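Protein-glutaminase (Chryseobacterium proteolyticum, PDB 2ZK9) hydrolyses the side-chain amide of glutamine residues in proteins, deamidating them to glutamate. Local coordinates at residues I33-G41 / F166-A177; C60-N68 / N140-N148. All coordinates share one frame; numbering follows the deposited sequence. Where two conformers were deposited one is given.

Contact 1: I33-G41 / F166-A177; sequences ITFRYPVDG and FSLLSGCSPSPA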
loop_
_atom_site.group_PDB
_atom_site.type_symbol
_atom_site.label_atom_id
_atom_site.label_comp_id
_atom_site.label_asym_id
_atom_site.label_seq_id
_atom_site.Cartn_x
_atom_site.Cartn_y
_atom_site.Cartn_z
ATOM N N ILE A 33 -7.322 -2.989 7.573
ATOM C CA ILE A 33 -6.169 -2.356 6.977
ATOM C C ILE A 33 -6.178 -0.860 7.354
ATOM O O ILE A 33 -7.157 -0.147 7.113
ATOM C CB ILE A 33 -6.116 -2.535 5.463
ATOM C CG1 ILE A 33 -6.269 -3.982 5.056
ATOM C CG2 ILE A 33 -4.830 -1.933 4.955
ATOM C CD1 ILE A 33 -6.337 -4.224 3.563
ATOM N N THR A 34 -5.087 -0.413 7.962
ATOM C CA THR A 34 -4.968 0.852 8.658
ATOM C C THR A 34 -4.677 2.024 7.718
ATOM O O THR A 34 -3.807 2.855 7.975
ATOM C CB THR A 34 -3.892 0.670 9.727
ATOM O OG1 THR A 34 -2.709 0.166 9.118
ATOM C CG2 THR A 34 -4.338 -0.291 10.836
ATOM N N PHE A 35 -5.442 2.095 6.628
ATOM C CA PHE A 35 -5.226 3.139 5.618
ATOM C C PHE A 35 -5.356 4.549 6.224
ATOM O O PHE A 35 -4.660 5.465 5.786
ATOM C CB PHE A 35 -6.221 3.017 4.493
ATOM C CG PHE A 35 -6.095 1.756 3.674
ATOM C CD1 PHE A 35 -4.915 1.438 3.005
ATOM C CD2 PHE A 35 -7.178 0.918 3.521
ATOM C CE1 PHE A 35 -4.840 0.314 2.201
ATOM C CE2 PHE A 35 -7.102 -0.201 2.706
ATOM C CZ PHE A 35 -5.934 -0.511 2.068
ATOM N N ARG A 36 -6.224 4.704 7.215
ATOM C CA ARG A 36 -6.429 6.007 7.852
ATOM C C ARG A 36 -5.270 6.455 8.722
ATOM O O ARG A 36 -5.342 7.589 9.217
ATOM C CB ARG A 36 -7.704 5.945 8.695
ATOM C CG ARG A 36 -7.669 4.968 9.852
ATOM C CD ARG A 36 -8.958 4.892 10.589
ATOM N NE ARG A 36 -8.865 3.986 11.719
ATOM C CZ ARG A 36 -9.809 3.742 12.592
ATOM N NH1 ARG A 36 -10.981 4.347 12.448
ATOM N NH2 ARG A 36 -9.601 2.882 13.562
ATOM N N TYR A 37 -4.274 5.615 8.938
ATOM C CA TYR A 37 -3.100 5.927 9.731
ATOM C C TYR A 37 -1.871 5.862 8.858
ATOM O O TYR A 37 -1.184 4.854 8.797
ATOM C CB TYR A 37 -2.973 4.940 10.899
ATOM C CG TYR A 37 -1.833 5.277 11.842
ATOM C CD1 TYR A 37 -1.764 6.478 12.488
ATOM C CD2 TYR A 37 -0.835 4.329 12.082
ATOM C CE1 TYR A 37 -0.706 6.754 13.366
ATOM C CE2 TYR A 37 0.191 4.624 12.945
ATOM C CZ TYR A 37 0.284 5.809 13.592
ATOM O OH TYR A 37 1.326 6.030 14.467
ATOM N N PRO A 38 -1.563 6.960 8.152
ATOM C CA PRO A 38 -0.453 6.936 7.205
ATOM C C PRO A 38 0.916 7.125 7.803
ATOM O O PRO A 38 1.895 7.119 7.041
ATOM C CB PRO A 38 -0.793 8.059 6.209
ATOM C CG PRO A 38 -1.498 9.026 7.097
ATOM C CD PRO A 38 -2.397 8.164 7.980
ATOM N N VAL A 39 1.048 7.295 9.103
ATOM C CA VAL A 39 2.344 7.537 9.705
ATOM C C VAL A 39 3.333 6.421 9.390
ATOM O O VAL A 39 4.496 6.712 9.121
ATOM C CB VAL A 39 2.187 7.718 11.226
ATOM C CG1 VAL A 39 3.531 7.820 11.940
ATOM C CG2 VAL A 39 1.345 8.948 11.573
ATOM N N ASP A 40 2.892 5.163 9.469
ATOM C CA ASP A 40 3.798 4.066 9.252
ATOM C C ASP A 40 2.942 2.843 8.940
ATOM O O ASP A 40 1.736 2.923 8.903
ATOM C CB ASP A 40 4.711 3.879 10.453
ATOM C CG ASP A 40 6.100 3.352 10.195
ATOM O OD1 ASP A 40 7.022 3.740 10.931
ATOM O OD2 ASP A 40 6.283 2.506 9.277
ATOM N N GLY A 41 3.646 1.729 8.727
ATOM C CA GLY A 41 2.987 0.472 8.442
ATOM C C GLY A 41 2.599 0.264 6.980
ATOM O O GLY A 41 1.865 -0.678 6.665
ATOM N N PHE A 166 -1.677 -1.131 15.064
ATOM C CA PHE A 166 -2.099 0.169 14.597
ATOM C C PHE A 166 -3.597 0.326 14.442
ATOM O O PHE A 166 -4.086 1.380 13.994
ATOM C CB PHE A 166 -1.393 0.555 13.292
ATOM C CG PHE A 166 0.119 0.655 13.358
ATOM C CD1 PHE A 166 0.844 0.744 14.532
ATOM C CD2 PHE A 166 0.837 0.734 12.166
ATOM C CE1 PHE A 166 2.225 0.874 14.513
ATOM C CE2 PHE A 166 2.191 0.851 12.160
ATOM C CZ PHE A 166 2.897 0.908 13.333
ATOM N N SER A 167 -4.383 -0.677 14.816
ATOM C CA SER A 167 -5.800 -0.759 14.540
ATOM C C SER A 167 -6.580 0.450 14.991
ATOM O O SER A 167 -7.503 0.851 14.272
ATOM C CB SER A 167 -6.367 -2.008 15.182
ATOM O OG SER A 167 -6.178 -2.098 16.587
ATOM N N LEU A 168 -6.291 0.974 16.184
ATOM C CA LEU A 168 -7.086 2.092 16.720
ATOM C C LEU A 168 -6.589 3.466 16.298
ATOM O O LEU A 168 -7.202 4.481 16.688
ATOM C CB LEU A 168 -7.086 1.956 18.270
ATOM C CG LEU A 168 -7.499 0.584 18.765
ATOM C CD1 LEU A 168 -7.387 0.603 20.295
ATOM C CD2 LEU A 168 -8.894 0.281 18.228
ATOM N N LEU A 169 -5.488 3.524 15.580
ATOM C CA LEU A 169 -4.798 4.769 15.284
ATOM C C LEU A 169 -5.333 5.371 13.992
ATOM O O LEU A 169 -5.724 4.676 13.073
ATOM C CB LEU A 169 -3.300 4.540 15.199
ATOM C CG LEU A 169 -2.648 3.812 16.400
ATOM C CD1 LEU A 169 -1.178 3.639 16.185
ATOM C CD2 LEU A 169 -2.984 4.484 17.734
ATOM N N SER A 170 -5.308 6.684 13.936
ATOM C CA SER A 170 -5.796 7.429 12.785
ATOM C C SER A 170 -5.100 8.755 12.698
ATOM O O SER A 170 -4.756 9.353 13.687
ATOM C CB SER A 170 -7.299 7.633 12.912
ATOM O OG SER A 170 -7.852 8.140 11.717
ATOM N N GLY A 171 -4.970 9.280 11.470
ATOM C CA GLY A 171 -4.359 10.562 11.253
ATOM C C GLY A 171 -2.838 10.522 11.314
ATOM O O GLY A 171 -2.221 9.503 11.008
ATOM N N CYS A 172 -2.251 11.652 11.696
ATOM C CA CYS A 172 -0.825 11.846 11.603
ATOM C C CYS A 172 -0.140 11.836 12.954
ATOM O O CYS A 172 1.027 12.197 13.032
ATOM C CB CYS A 172 -0.490 13.123 10.824
ATOM S SG CYS A 172 -1.310 13.175 9.190
ATOM N N SER A 173 -0.840 11.407 13.974
ATOM C CA SER A 173 -0.363 11.217 15.328
ATOM C C SER A 173 -0.910 9.904 15.837
ATOM O O SER A 173 -2.031 9.546 15.491
ATOM C CB SER A 173 -0.811 12.383 16.208
ATOM O OG SER A 173 -0.292 13.638 15.770
ATOM N N PRO A 174 -0.198 9.165 16.667
ATOM C CA PRO A 174 1.154 9.483 17.123
ATOM C C PRO A 174 2.208 9.322 16.036
ATOM O O PRO A 174 2.087 8.512 15.140
ATOM C CB PRO A 174 1.378 8.465 18.251
ATOM C CG PRO A 174 0.555 7.298 17.848
ATOM C CD PRO A 174 -0.680 7.915 17.244
ATOM N N SER A 175 3.265 10.150 16.151
ATOM C CA SER A 175 4.393 10.095 15.244
ATOM C C SER A 175 5.646 10.334 16.091
ATOM O O SER A 175 5.704 11.390 16.737
ATOM C CB SER A 175 4.324 11.050 14.073
ATOM O OG SER A 175 5.486 10.936 13.285
ATOM N N PRO A 176 6.611 9.416 16.141
ATOM C CA PRO A 176 6.655 8.110 15.523
ATOM C C PRO A 176 5.507 7.172 15.940
ATOM O O PRO A 176 4.885 7.362 17.005
ATOM C CB PRO A 176 7.973 7.501 16.032
ATOM C CG PRO A 176 8.831 8.611 16.524
ATOM C CD PRO A 176 7.903 9.769 16.843
ATOM N N ALA A 177 5.220 6.187 15.128
ATOM C CA ALA A 177 4.228 5.192 15.483
ATOM C C ALA A 177 4.696 4.388 16.658
ATOM O O ALA A 177 5.921 4.313 16.946
ATOM C CB ALA A 177 4.063 4.292 14.257
HETATM O O HOH W 1 -6.497 2.375 11.850
HETATM O O HOH W 2 6.846 5.944 12.781
#
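The edge of the Tyr-37 ring meets the face of Phe-166 in a T-shaped pair that joins two irregular loops, the one leading into helix 42-55 and the one following helix 157-165. The centroids lie 5.3 Å apart and the planes stand at 71°. Over one face of Tyr-37, near the centre, Leu-169 CB makes a CH-pi contact 3.7 Å from the centroid. With CG anti to the backbone N (chi1 -175°), the phenol reaches across the 166-177 loop, where Tyr-37 OH donates to Pro-174 O at 2.7 Å. A leucine in its place would probably leave Pro-174 O without this donor and Phe-166 without its edge-on ring. Beside the ring, Gly-171 N is hydrogen-bonded to Arg-36 O at 2.8 Å. The extended Arg-36 chain lays its guanidinium edge against Ser-167 O, which NH2 meets in the carbonyl plane at 3.0 Å. Farther out, the disulfide of Cys-172 with Cys-76 and the hydrogen bond from Trp-80 NE1 to Pro-38 O fasten both loops to the region of strand 77-80. The buried Gly-171 O has no polar partner and is met instead by carbon, Tyr-37 CD1 at 3.4 Å and Pro-38 CD at 3.3 Å.

Contact 2: C60-N68 / N140-N148; sequences CEKQFVYGN and NVYYRSPSN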
loop_
_atom_site.group_PDB
_atom_site.type_symbol
_atom_site.label_atom_id
_atom_site.label_comp_id
_atom_site.label_asym_id
_atom_site.label_seq_id
_atom_site.Cartn_x
_atom_site.Cartn_y
_atom_site.Cartn_z
ATOM N N CYS A 60 0.465 -9.542 -7.742
ATOM C CA CYS A 60 0.782 -8.206 -8.163
ATOM C C CYS A 60 2.263 -7.959 -7.921
ATOM O O CYS A 60 2.968 -8.796 -7.376
ATOM C CB CYS A 60 -0.072 -7.204 -7.401
ATOM S SG CYS A 60 0.125 -7.270 -5.609
ATOM N N GLU A 61 2.689 -6.766 -8.361
ATOM C CA GLU A 61 3.995 -6.245 -7.966
ATOM C C GLU A 61 3.856 -5.349 -6.774
ATOM O O GLU A 61 2.729 -4.916 -6.399
ATOM C CB GLU A 61 4.604 -5.468 -9.159
ATOM C CG GLU A 61 5.065 -6.405 -10.285
ATOM C CD GLU A 61 5.429 -5.603 -11.499
ATOM O OE1 GLU A 61 4.520 -5.121 -12.213
ATOM O OE2 GLU A 61 6.670 -5.353 -11.727
ATOM N N LYS A 62 4.954 -4.963 -6.174
ATOM C CA LYS A 62 5.067 -3.803 -5.290
ATOM C C LYS A 62 5.766 -2.707 -6.077
ATOM O O LYS A 62 6.673 -2.999 -6.859
ATOM C CB LYS A 62 5.849 -4.083 -4.029
ATOM C CG LYS A 62 5.351 -5.182 -3.128
ATOM C CD LYS A 62 4.025 -4.863 -2.446
ATOM C CE LYS A 62 3.448 -6.025 -1.686
ATOM N NZ LYS A 62 4.400 -6.475 -0.653
ATOM N N GLN A 63 5.417 -1.456 -5.799
ATOM C CA GLN A 63 6.312 -0.366 -6.151
ATOM C C GLN A 63 6.750 0.304 -4.845
ATOM O O GLN A 63 5.916 0.657 -4.012
ATOM C CB GLN A 63 5.680 0.668 -7.081
ATOM C CG GLN A 63 6.685 1.709 -7.560
ATOM C CD GLN A 63 6.203 2.584 -8.683
ATOM O OE1 GLN A 63 5.930 3.775 -8.501
ATOM N NE2 GLN A 63 6.024 2.000 -9.871
ATOM N N PHE A 64 8.065 0.449 -4.702
ATOM C CA PHE A 64 8.696 1.174 -3.630
ATOM C C PHE A 64 9.175 2.505 -4.149
ATOM O O PHE A 64 9.811 2.547 -5.203
ATOM C CB PHE A 64 9.880 0.408 -3.053
ATOM C CG PHE A 64 9.497 -0.865 -2.343
ATOM C CD1 PHE A 64 9.293 -0.894 -0.971
ATOM C CD2 PHE A 64 9.330 -2.065 -3.025
ATOM C CE1 PHE A 64 8.899 -2.027 -0.303
ATOM C CE2 PHE A 64 8.929 -3.220 -2.378
ATOM C CZ PHE A 64 8.719 -3.212 -0.993
ATOM N N VAL A 65 8.921 3.587 -3.413
ATOM C CA VAL A 65 9.443 4.898 -3.767
ATOM C C VAL A 65 10.216 5.415 -2.568
ATOM O O VAL A 65 9.808 5.175 -1.430
ATOM C CB VAL A 65 8.282 5.841 -4.216
ATOM C CG1 VAL A 65 7.210 6.039 -3.179
ATOM C CG2 VAL A 65 8.841 7.191 -4.646
ATOM N N TYR A 66 11.309 6.091 -2.811
ATOM C CA TYR A 66 12.240 6.515 -1.809
ATOM C C TYR A 66 12.578 8.003 -1.971
ATOM O O TYR A 66 12.620 8.467 -3.090
ATOM C CB TYR A 66 13.570 5.744 -1.918
ATOM C CG TYR A 66 13.417 4.242 -1.958
ATOM C CD1 TYR A 66 13.469 3.476 -0.818
ATOM C CD2 TYR A 66 13.210 3.601 -3.164
ATOM C CE1 TYR A 66 13.318 2.081 -0.867
ATOM C CE2 TYR A 66 13.065 2.239 -3.209
ATOM C CZ TYR A 66 13.118 1.477 -2.067
ATOM O OH TYR A 66 13.003 0.098 -2.194
ATOM N N GLY A 67 12.800 8.702 -0.856
ATOM C CA GLY A 67 13.199 10.084 -0.975
ATOM C C GLY A 67 12.901 10.877 0.240
ATOM O O GLY A 67 12.712 10.330 1.313
ATOM N N ASN A 68 12.824 12.184 0.038
ATOM C CA ASN A 68 12.321 13.123 1.034
ATOM C C ASN A 68 10.813 13.206 0.786
ATOM O O ASN A 68 10.337 14.097 0.086
ATOM C CB ASN A 68 12.983 14.478 0.855
ATOM C CG ASN A 68 12.463 15.511 1.820
ATOM O OD1 ASN A 68 11.980 15.175 2.895
ATOM N ND2 ASN A 68 12.516 16.756 1.436
ATOM N N ASN A 140 5.704 -10.528 -3.649
ATOM C CA ASN A 140 6.063 -11.241 -2.411
ATOM C C ASN A 140 7.115 -10.500 -1.598
ATOM O O ASN A 140 7.311 -10.846 -0.432
ATOM C CB ASN A 140 6.420 -12.689 -2.661
ATOM C CG ASN A 140 7.716 -12.973 -3.308
ATOM O OD1 ASN A 140 8.197 -14.147 -3.084
ATOM N ND2 ASN A 140 8.260 -12.107 -4.034
ATOM N N VAL A 141 7.790 -9.513 -2.154
ATOM C CA VAL A 141 8.733 -8.740 -1.380
ATOM C C VAL A 141 7.981 -7.866 -0.388
ATOM O O VAL A 141 7.134 -7.051 -0.756
ATOM C CB VAL A 141 9.621 -7.873 -2.314
ATOM C CG1 VAL A 141 10.501 -6.967 -1.500
ATOM C CG2 VAL A 141 10.443 -8.786 -3.238
ATOM N N TYR A 142 8.321 -8.003 0.879
ATOM C CA TYR A 142 7.701 -7.215 1.939
ATOM C C TYR A 142 8.340 -5.849 2.063
ATOM O O TYR A 142 7.652 -4.823 2.220
ATOM C CB TYR A 142 7.847 -7.962 3.224
ATOM C CG TYR A 142 7.040 -7.485 4.442
ATOM C CD1 TYR A 142 7.662 -7.339 5.650
ATOM C CD2 TYR A 142 5.673 -7.259 4.377
ATOM C CE1 TYR A 142 6.942 -6.947 6.796
ATOM C CE2 TYR A 142 4.953 -6.929 5.475
ATOM C CZ TYR A 142 5.587 -6.779 6.687
ATOM O OH TYR A 142 4.802 -6.453 7.781
ATOM N N TYR A 143 9.659 -5.795 1.997
ATOM C CA TYR A 143 10.418 -4.546 2.033
ATOM C C TYR A 143 11.661 -4.718 1.131
ATOM O O TYR A 143 12.299 -5.755 1.140
ATOM C CB TYR A 143 10.835 -4.138 3.428
ATOM C CG TYR A 143 11.718 -2.925 3.475
ATOM C CD1 TYR A 143 11.212 -1.640 3.132
ATOM C CD2 TYR A 143 13.077 -3.011 3.715
ATOM C CE1 TYR A 143 12.015 -0.523 3.115
ATOM C CE2 TYR A 143 13.886 -1.908 3.722
ATOM C CZ TYR A 143 13.351 -0.666 3.428
ATOM O OH TYR A 143 14.219 0.408 3.428
ATOM N N ARG A 144 11.976 -3.640 0.430
ATOM C CA ARG A 144 13.134 -3.500 -0.431
ATOM C C ARG A 144 13.940 -2.291 0.020
ATOM O O ARG A 144 13.404 -1.183 0.003
ATOM C CB ARG A 144 12.745 -3.279 -1.898
ATOM C CG ARG A 144 13.943 -2.947 -2.778
ATOM C CD ARG A 144 13.538 -2.683 -4.218
ATOM N NE ARG A 144 14.684 -2.449 -5.102
ATOM C CZ ARG A 144 15.340 -1.304 -5.204
ATOM N NH1 ARG A 144 15.014 -0.265 -4.487
ATOM N NH2 ARG A 144 16.358 -1.198 -6.046
ATOM N N SER A 145 15.179 -2.520 0.431
ATOM C CA SER A 145 16.005 -1.368 0.806
ATOM C C SER A 145 16.441 -0.588 -0.424
ATOM O O SER A 145 16.414 -1.113 -1.519
ATOM C CB SER A 145 17.239 -1.906 1.564
ATOM O OG SER A 145 18.119 -2.472 0.639
ATOM N N PRO A 146 16.865 0.682 -0.273
ATOM C CA PRO A 146 17.355 1.443 -1.433
ATOM C C PRO A 146 18.512 0.737 -2.118
ATOM O O PRO A 146 18.681 0.984 -3.309
ATOM C CB PRO A 146 17.757 2.778 -0.841
ATOM C CG PRO A 146 16.906 2.877 0.412
ATOM C CD PRO A 146 16.791 1.475 0.926
ATOM N N SER A 147 19.226 -0.133 -1.420
ATOM C CA SER A 147 20.321 -0.933 -1.924
ATOM C C SER A 147 19.869 -2.276 -2.508
ATOM O O SER A 147 20.765 -3.107 -2.838
ATOM C CB SER A 147 21.386 -1.175 -0.858
ATOM O OG SER A 147 20.932 -1.734 0.362
ATOM N N ASN A 148 18.616 -2.547 -2.685
ATOM C CA ASN A 148 18.028 -3.680 -3.353
ATOM C C ASN A 148 18.129 -4.945 -2.557
ATOM O O ASN A 148 18.118 -6.053 -3.074
ATOM C CB ASN A 148 18.627 -3.860 -4.733
ATOM C CG ASN A 148 17.748 -4.715 -5.589
ATOM O OD1 ASN A 148 16.544 -4.587 -5.615
ATOM N ND2 ASN A 148 18.396 -5.613 -6.327
HETATM O O HOH W 3 5.001 -4.701 1.454
#
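Strand 61-66 of the mixed sheet sends three side chains, Lys-62, Phe-64 and Tyr-66, onto the bulged strand 141-144 of a separate two-stranded hairpin sheet. The touching parts run nearly parallel, 17° apart. The CA atoms of Phe-64 and Arg-144 are 7.2 Å apart, and the two layers are joined through these three side chains. Phe-64 lies at the middle: Arg-144 CB sits over the centre of its ring, 3.8 Å from the centroid and 13° off the normal, a CH-pi contact. Tyr-66 OH donates to the backbone Arg-144 O at 2.6 Å from above the carbonyl plane, which fixes the phenol's end. In the conformer given, Arg-144 NH1 adds a bond to Tyr-66 OH, and NE makes a bent one to Asn-148 OD1. Pro-146 CA lies over one face of the Tyr-66 ring. Bent at chi2 (-68°) and chi4, Lys-62 brings NZ within 2.8 Å of Val-141 O, and a water carries it on to Tyr-142 O. Gly-139 O and His-47 ND1 also lie round NZ, so four partners share its three protons. Beyond the pair, strand 61-66 is flanked by strands 82-91 and 130-138, while strand 150-152 pairs with 141-144 and Tyr-142 packs against helix 42-55.

In the fold
From the N terminus, the chain runs through helix 8-19 to residues 33-41, where contact 1 begins, and then through helix 42-55 to strand 61-66, the first side of contact 2. The central strands and helix 114-120 follow before residues 140-148 close contact 2, a loop of 71 intervening residues. The hairpin partner 150-152 and helix 157-165 then lead to residues 166-177, which complete contact 1 across 124 residues. Contact 2 is therefore enclosed by contact 1 in sequence, without crossing. Their centres are 20 Å apart and their nearest atoms about 7 Å, so they do not touch. Contact 1 ties the loops flanking two helices; contact 2 ties the mixed sheet to the small hairpin sheet. Helix 42-55 borders both.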